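Local coordinates for protein glycoside Hydrolase (Bacteroides uniformis, PDB 5T99) that probably hydrolyses galactose-containing glycans in an agarose-degrading pathway of a gut bacterium, as a family 2 glycoside hydrolase that binds the inhibitor galacto-isofagomine, at residues A[445-450]-A[464-469]; A[488-493]-A[545-550]. All coordinates share one frame; numbering follows the deposited sequence.

Contact 1. Residues A[445-450]-A[464-469]; sequences RPSTCG and QQVDIA. With EDO (1,2-ethanediol), chain J.
The carboxylate of Asp-467 is the flat group at the centre of this contact, and Ser-447 meets it near its plane: the backbone N of Ser-447 donates to OD2 over 3.0 Å, on the anti side and 15° out of the carboxylate plane, with an N-H...O angle of 162°. A second flat group, the guanidinium of Arg-445, receives O1 of an ethanediol at its edge through a weak bond from NH2, while Asp-442 pairs with NH1. The grip between Ser-447 and Asp-467 is reciprocal, because Ser-447 OG takes the backbone N of Asp-467 at 3.0 Å. The Ser-447 chi1 of 62° sets OG between the backbone N and the carbonyl carbon, within 3.3 Å of Val-466 CA. A lysine in place of Asp-467 would probably leave the Ser-447 N-H without its carboxylate acceptor. Strands 447-451 and 468-472 are parallel neighbours in the barrel of the family 2 catalytic domain, joined in a beta-alpha-beta unit through helix 456-459; here the loops leading into the two strands meet, together with the strands' first residues, Ile-468 N donating to Ser-447 O at 3.1 Å. Further along, the first torsion of Thr-448 turns OG1 away from its own N and out to Ile-468 O, to which it donates over 2.6 Å from above the carbonyl plane; the same hydroxyl also bonds Tyr-491 OH. Pro-446 and Ile-468 run side by side, CG to CD1 3.7 Å, and Phe-295 of strand 293-296 touches both, while Val-466 CG1 stands 4.4 Å from Cys-449 CB.

Contact 2. Residues A[488-493]-A[545-550]; sequences LPLYGS and PRFMGE
Leu-490, Phe-547 and Met-548 bury the most surface here, and the first two meet through a CH-pi contact. Leu-490 CB sits over one face of the Phe-547 ring, 3.8 Å from its centroid and 15° off the ring normal, and the leucine's CD1 reaches out past the rim, 3.7 Å from CE2 of Phe-547. At the edge of the same ring, near its plane, lies the backbone N of Gly-492. Met-548 works on the other side of the backbone. With CG anti to its carbonyl carbon (chi1 -61°) and the chain extended beyond, the thioether reaches back along the neighbouring segment, placing CE 3.5 Å from Pro-489 CB, while Met-548 CB packs on Tyr-491 CB at 3.8 Å. The main chains are tied at two points: Met-548 N donates to Leu-490 O at 3.0 Å, and Gly-492 N to Gly-549 O at 2.8 Å with an N-H...O angle of 163°. Toward the start of both segments water takes over, one molecule donating to Leu-488 O and accepting from Arg-546 NH2; the arginine's NE is salt-bridged to Asp-298. The two segments lead into neighbouring parallel strands of the catalytic barrel, 490-495 and 549-552. Strand 468-472 flanks the first and strand 305-313 the second, while helix 478-484 packs on Leu-490 and Phe-547, and helix 534-543 touches Phe-547 and Glu-550.

Overall arrangement
Both contacts are buried and join parallel neighbours of one barrel sheet, with centres 11 Å apart. Strand 468-472, which supplies the second segment of contact 1, is flanked by strand 490-495, which supplies the first of contact 2, so the two interfaces are consecutive around the wall. They touch directly: besides the hydroxyl pair that links them, Ala-469 N lies 2.9 Å from Pro-489 O, a probable hydrogen bond. Their chemistry differs in what surrounds the main-chain bonds that both possess. Contact 1 adds side-chain oxygens bonded to backbone groups, whereas contact 2 buries more area, 454 against 356 Å², and adds aromatic, leucine and methionine packing, with water at its outer end.

Contact 1. Residues A[445-450]-A[464-469]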
loop_
_atom_site.group_PDB
_atom_site.type_symbol
_atom_site.label_atom_id
_atom_site.label_comp_id
_atom_site.label_asym_id
_atom_site.label_seq_id
_atom_site.Cartn_x
_atom_site.Cartn_y
_atom_site.Cartn_z
ATOM N N ARG A 445 9.019 13.452 13.409
ATOM C CA ARG A 445 9.333 12.720 12.189
ATOM C C ARG A 445 9.905 13.687 11.167
ATOM O O ARG A 445 9.372 14.783 11.004
ATOM C CB ARG A 445 8.068 12.096 11.611
ATOM C CG ARG A 445 7.467 10.969 12.440
ATOM C CD ARG A 445 6.231 10.415 11.747
ATOM N NE ARG A 445 5.519 9.411 12.536
ATOM C CZ ARG A 445 4.683 9.656 13.545
ATOM N NH1 ARG A 445 4.418 10.893 13.952
ATOM N NH2 ARG A 445 4.105 8.629 14.169
ATOM N N PRO A 446 10.991 13.295 10.478
ATOM C CA PRO A 446 11.587 14.192 9.483
ATOM C C PRO A 446 10.780 14.345 8.206
ATOM O O PRO A 446 10.032 13.440 7.834
ATOM C CB PRO A 446 12.926 13.522 9.168
ATOM C CG PRO A 446 12.713 12.093 9.498
ATOM C CD PRO A 446 11.855 12.119 10.715
ATOM N N SER A 447 10.933 15.500 7.556
ATOM C CA SER A 447 10.424 15.714 6.210
ATOM C C SER A 447 11.413 15.159 5.192
ATOM O O SER A 447 12.612 15.069 5.446
ATOM C CB SER A 447 10.226 17.202 5.953
ATOM O OG SER A 447 11.451 17.911 6.041
ATOM N N THR A 448 10.901 14.807 4.025
ATOM C CA THR A 448 11.729 14.341 2.928
ATOM C C THR A 448 11.047 14.683 1.605
ATOM O O THR A 448 9.949 15.257 1.585
ATOM C CB THR A 448 11.991 12.821 3.061
ATOM O OG1 THR A 448 12.987 12.384 2.120
ATOM C CG2 THR A 448 10.709 12.035 2.855
ATOM N N CYS A 449 11.715 14.330 0.509
ATOM C CA CYS A 449 11.222 14.592 -0.837
ATOM C C CYS A 449 11.996 13.706 -1.806
ATOM O O CYS A 449 13.150 13.348 -1.536
ATOM C CB CYS A 449 11.400 16.080 -1.188
ATOM S SG CYS A 449 10.472 16.662 -2.628
ATOM N N GLY A 450 11.359 13.339 -2.916
ATOM C CA GLY A 450 11.976 12.460 -3.929
ATOM C C GLY A 450 12.439 13.260 -5.131
ATOM O O GLY A 450 11.605 13.772 -5.881
ATOM N N GLN A 464 18.051 21.102 0.605
ATOM C CA GLN A 464 18.390 21.567 1.938
ATOM C C GLN A 464 17.172 21.992 2.780
ATOM O O GLN A 464 17.312 22.211 3.975
ATOM C CB GLN A 464 19.380 22.738 1.838
ATOM C CG GLN A 464 20.760 22.385 1.270
ATOM C CD GLN A 464 20.813 22.233 -0.253
ATOM O OE1 GLN A 464 19.858 22.543 -0.970
ATOM N NE2 GLN A 464 21.937 21.726 -0.748
ATOM N N GLN A 465 15.997 22.113 2.170
ATOM C CA GLN A 465 14.794 22.575 2.865
ATOM C C GLN A 465 14.029 21.467 3.567
ATOM O O GLN A 465 13.142 21.749 4.346
ATOM C CB GLN A 465 13.844 23.254 1.880
ATOM C CG GLN A 465 14.441 24.417 1.121
ATOM C CD GLN A 465 14.987 25.508 2.024
ATOM O OE1 GLN A 465 14.415 25.831 3.064
ATOM N NE2 GLN A 465 16.108 26.071 1.626
ATOM N N VAL A 466 14.335 20.215 3.256
ATOM C CA VAL A 466 13.766 19.068 3.960
ATOM C C VAL A 466 14.867 18.483 4.814
ATOM O O VAL A 466 16.054 18.801 4.623
ATOM C CB VAL A 466 13.164 17.990 3.015
ATOM C CG1 VAL A 466 11.880 18.504 2.396
ATOM C CG2 VAL A 466 14.135 17.556 1.921
ATOM N N ASP A 467 14.469 17.648 5.765
ATOM C CA ASP A 467 15.409 17.030 6.693
ATOM C C ASP A 467 16.297 15.961 6.024
ATOM O O ASP A 467 17.483 15.835 6.355
ATOM C CB ASP A 467 14.653 16.416 7.890
ATOM C CG ASP A 467 13.960 17.458 8.756
ATOM O OD1 ASP A 467 14.612 18.439 9.168
ATOM O OD2 ASP A 467 12.757 17.281 9.044
ATOM N N ILE A 468 15.715 15.177 5.118
ATOM C CA ILE A 468 16.416 14.056 4.477
ATOM C C ILE A 468 16.096 14.081 2.983
ATOM O O ILE A 468 14.920 14.112 2.592
ATOM C CB ILE A 468 16.009 12.690 5.080
ATOM C CG1 ILE A 468 16.253 12.650 6.607
ATOM C CG2 ILE A 468 16.803 11.563 4.435
ATOM C CD1 ILE A 468 15.590 11.486 7.318
ATOM N N ALA A 469 17.147 14.069 2.160
ATOM C CA ALA A 469 17.005 14.130 0.702
ATOM C C ALA A 469 16.939 12.724 0.077
ATOM O O ALA A 469 17.826 11.884 0.309
ATOM C CB ALA A 469 18.162 14.919 0.097
HETATM C C1 EDO J . 4.026 7.792 17.549
HETATM O O1 EDO J . 3.317 9.034 17.306
HETATM C C2 EDO J . 3.263 6.841 18.478
HETATM O O2 EDO J . 2.886 5.608 17.829
#

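Contact 2. Residues A[488-493]-A[545-550]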
loop_
_atom_site.group_PDB
_atom_site.type_symbol
_atom_site.label_atom_id
_atom_site.label_comp_id
_atom_site.label_asym_id
_atom_site.label_seq_id
_atom_site.Cartn_x
_atom_site.Cartn_y
_atom_site.Cartn_z
ATOM N N LEU A 488 24.104 16.616 3.877
ATOM C CA LEU A 488 22.750 16.120 3.612
ATOM C C LEU A 488 22.618 14.628 3.979
ATOM O O LEU A 488 23.423 13.819 3.532
ATOM C CB LEU A 488 22.388 16.288 2.141
ATOM C CG LEU A 488 22.350 17.710 1.611
ATOM C CD1 LEU A 488 22.101 17.655 0.113
ATOM C CD2 LEU A 488 21.284 18.524 2.332
ATOM N N PRO A 489 21.597 14.268 4.787
ATOM C CA PRO A 489 21.242 12.851 4.904
ATOM C C PRO A 489 20.551 12.399 3.618
ATOM O O PRO A 489 19.746 13.170 3.058
ATOM C CB PRO A 489 20.273 12.815 6.095
ATOM C CG PRO A 489 20.386 14.149 6.765
ATOM C CD PRO A 489 20.782 15.110 5.687
ATOM N N LEU A 490 20.859 11.175 3.164
ATOM C CA LEU A 490 20.491 10.705 1.825
ATOM C C LEU A 490 19.962 9.277 1.807
ATOM O O LEU A 490 20.341 8.442 2.634
ATOM C CB LEU A 490 21.697 10.804 0.872
ATOM C CG LEU A 490 22.148 12.221 0.516
ATOM C CD1 LEU A 490 23.614 12.249 0.121
ATOM C CD2 LEU A 490 21.300 12.810 -0.593
ATOM N N TYR A 491 19.078 9.011 0.852
ATOM C CA TYR A 491 18.651 7.659 0.527
ATOM C C TYR A 491 18.152 7.640 -0.911
ATOM O O TYR A 491 17.948 8.687 -1.513
ATOM C CB TYR A 491 17.561 7.165 1.507
ATOM C CG TYR A 491 16.251 7.880 1.365
ATOM C CD1 TYR A 491 15.175 7.303 0.696
ATOM C CD2 TYR A 491 16.091 9.150 1.883
ATOM C CE1 TYR A 491 13.974 7.985 0.559
ATOM C CE2 TYR A 491 14.903 9.837 1.741
ATOM C CZ TYR A 491 13.851 9.259 1.072
ATOM O OH TYR A 491 12.678 9.961 0.935
ATOM N N GLY A 492 17.967 6.448 -1.462
ATOM C CA GLY A 492 17.394 6.297 -2.791
ATOM C C GLY A 492 15.891 6.240 -2.672
ATOM O O GLY A 492 15.328 5.196 -2.329
ATOM N N SER A 493 15.224 7.357 -2.946
ATOM C CA SER A 493 13.758 7.409 -2.828
ATOM C C SER A 493 13.025 6.635 -3.917
ATOM O O SER A 493 11.870 6.257 -3.725
ATOM C CB SER A 493 13.255 8.849 -2.751
ATOM O OG SER A 493 13.963 9.699 -3.627
ATOM N N PRO A 545 27.825 3.581 1.979
ATOM C CA PRO A 545 27.157 3.180 3.236
ATOM C C PRO A 545 26.321 4.257 3.953
ATOM O O PRO A 545 25.446 3.911 4.742
ATOM C CB PRO A 545 28.320 2.738 4.143
ATOM C CG PRO A 545 29.549 3.320 3.546
ATOM C CD PRO A 545 29.296 3.454 2.076
ATOM N N ARG A 546 26.598 5.536 3.694
ATOM C CA ARG A 546 25.801 6.630 4.257
ATOM C C ARG A 546 24.369 6.637 3.732
ATOM O O ARG A 546 23.467 7.085 4.433
ATOM C CB ARG A 546 26.473 7.998 4.014
ATOM C CG ARG A 546 27.796 8.199 4.773
ATOM C CD ARG A 546 28.384 9.605 4.624
ATOM N NE ARG A 546 27.374 10.638 4.894
ATOM C CZ ARG A 546 27.188 11.779 4.215
ATOM N NH1 ARG A 546 27.956 12.140 3.188
ATOM N NH2 ARG A 546 26.205 12.594 4.586
ATOM N N PHE A 547 24.166 6.171 2.500
ATOM C CA PHE A 547 22.818 6.070 1.946
ATOM C C PHE A 547 21.999 5.090 2.793
ATOM O O PHE A 547 22.440 3.979 3.073
ATOM C CB PHE A 547 22.821 5.692 0.451
ATOM C CG PHE A 547 22.888 6.884 -0.469
ATOM C CD1 PHE A 547 21.837 7.188 -1.318
ATOM C CD2 PHE A 547 24.005 7.732 -0.455
ATOM C CE1 PHE A 547 21.890 8.303 -2.134
ATOM C CE2 PHE A 547 24.061 8.857 -1.279
ATOM C CZ PHE A 547 23.000 9.136 -2.118
ATOM N N MET A 548 20.814 5.539 3.212
ATOM C CA MET A 548 20.006 4.827 4.201
ATOM C C MET A 548 19.331 3.605 3.614
ATOM O O MET A 548 18.901 2.716 4.371
ATOM C CB MET A 548 18.934 5.745 4.783
ATOM C CG MET A 548 19.487 6.960 5.516
ATOM S SD MET A 548 18.189 8.124 5.937
ATOM C CE MET A 548 19.166 9.490 6.553
ATOM N N GLY A 549 19.210 3.581 2.284
ATOM C CA GLY A 549 18.642 2.445 1.555
ATOM C C GLY A 549 17.993 2.864 0.244
ATOM O O GLY A 549 18.275 3.943 -0.286
ATOM N N GLU A 550 17.099 2.010 -0.250
ATOM C CA GLU A 550 16.414 2.225 -1.507
ATOM C C GLU A 550 14.928 1.912 -1.420
ATOM O O GLU A 550 14.485 1.169 -0.552
ATOM C CB GLU A 550 17.044 1.370 -2.600
ATOM C CG GLU A 550 16.954 -0.141 -2.398
ATOM C CD GLU A 550 17.450 -0.911 -3.612
ATOM O OE1 GLU A 550 17.003 -0.594 -4.738
ATOM O OE2 GLU A 550 18.288 -1.825 -3.439
HETATM O O HOH W 1 25.866 14.083 2.117
HETATM O O HOH W 2 22.651 9.642 4.891
#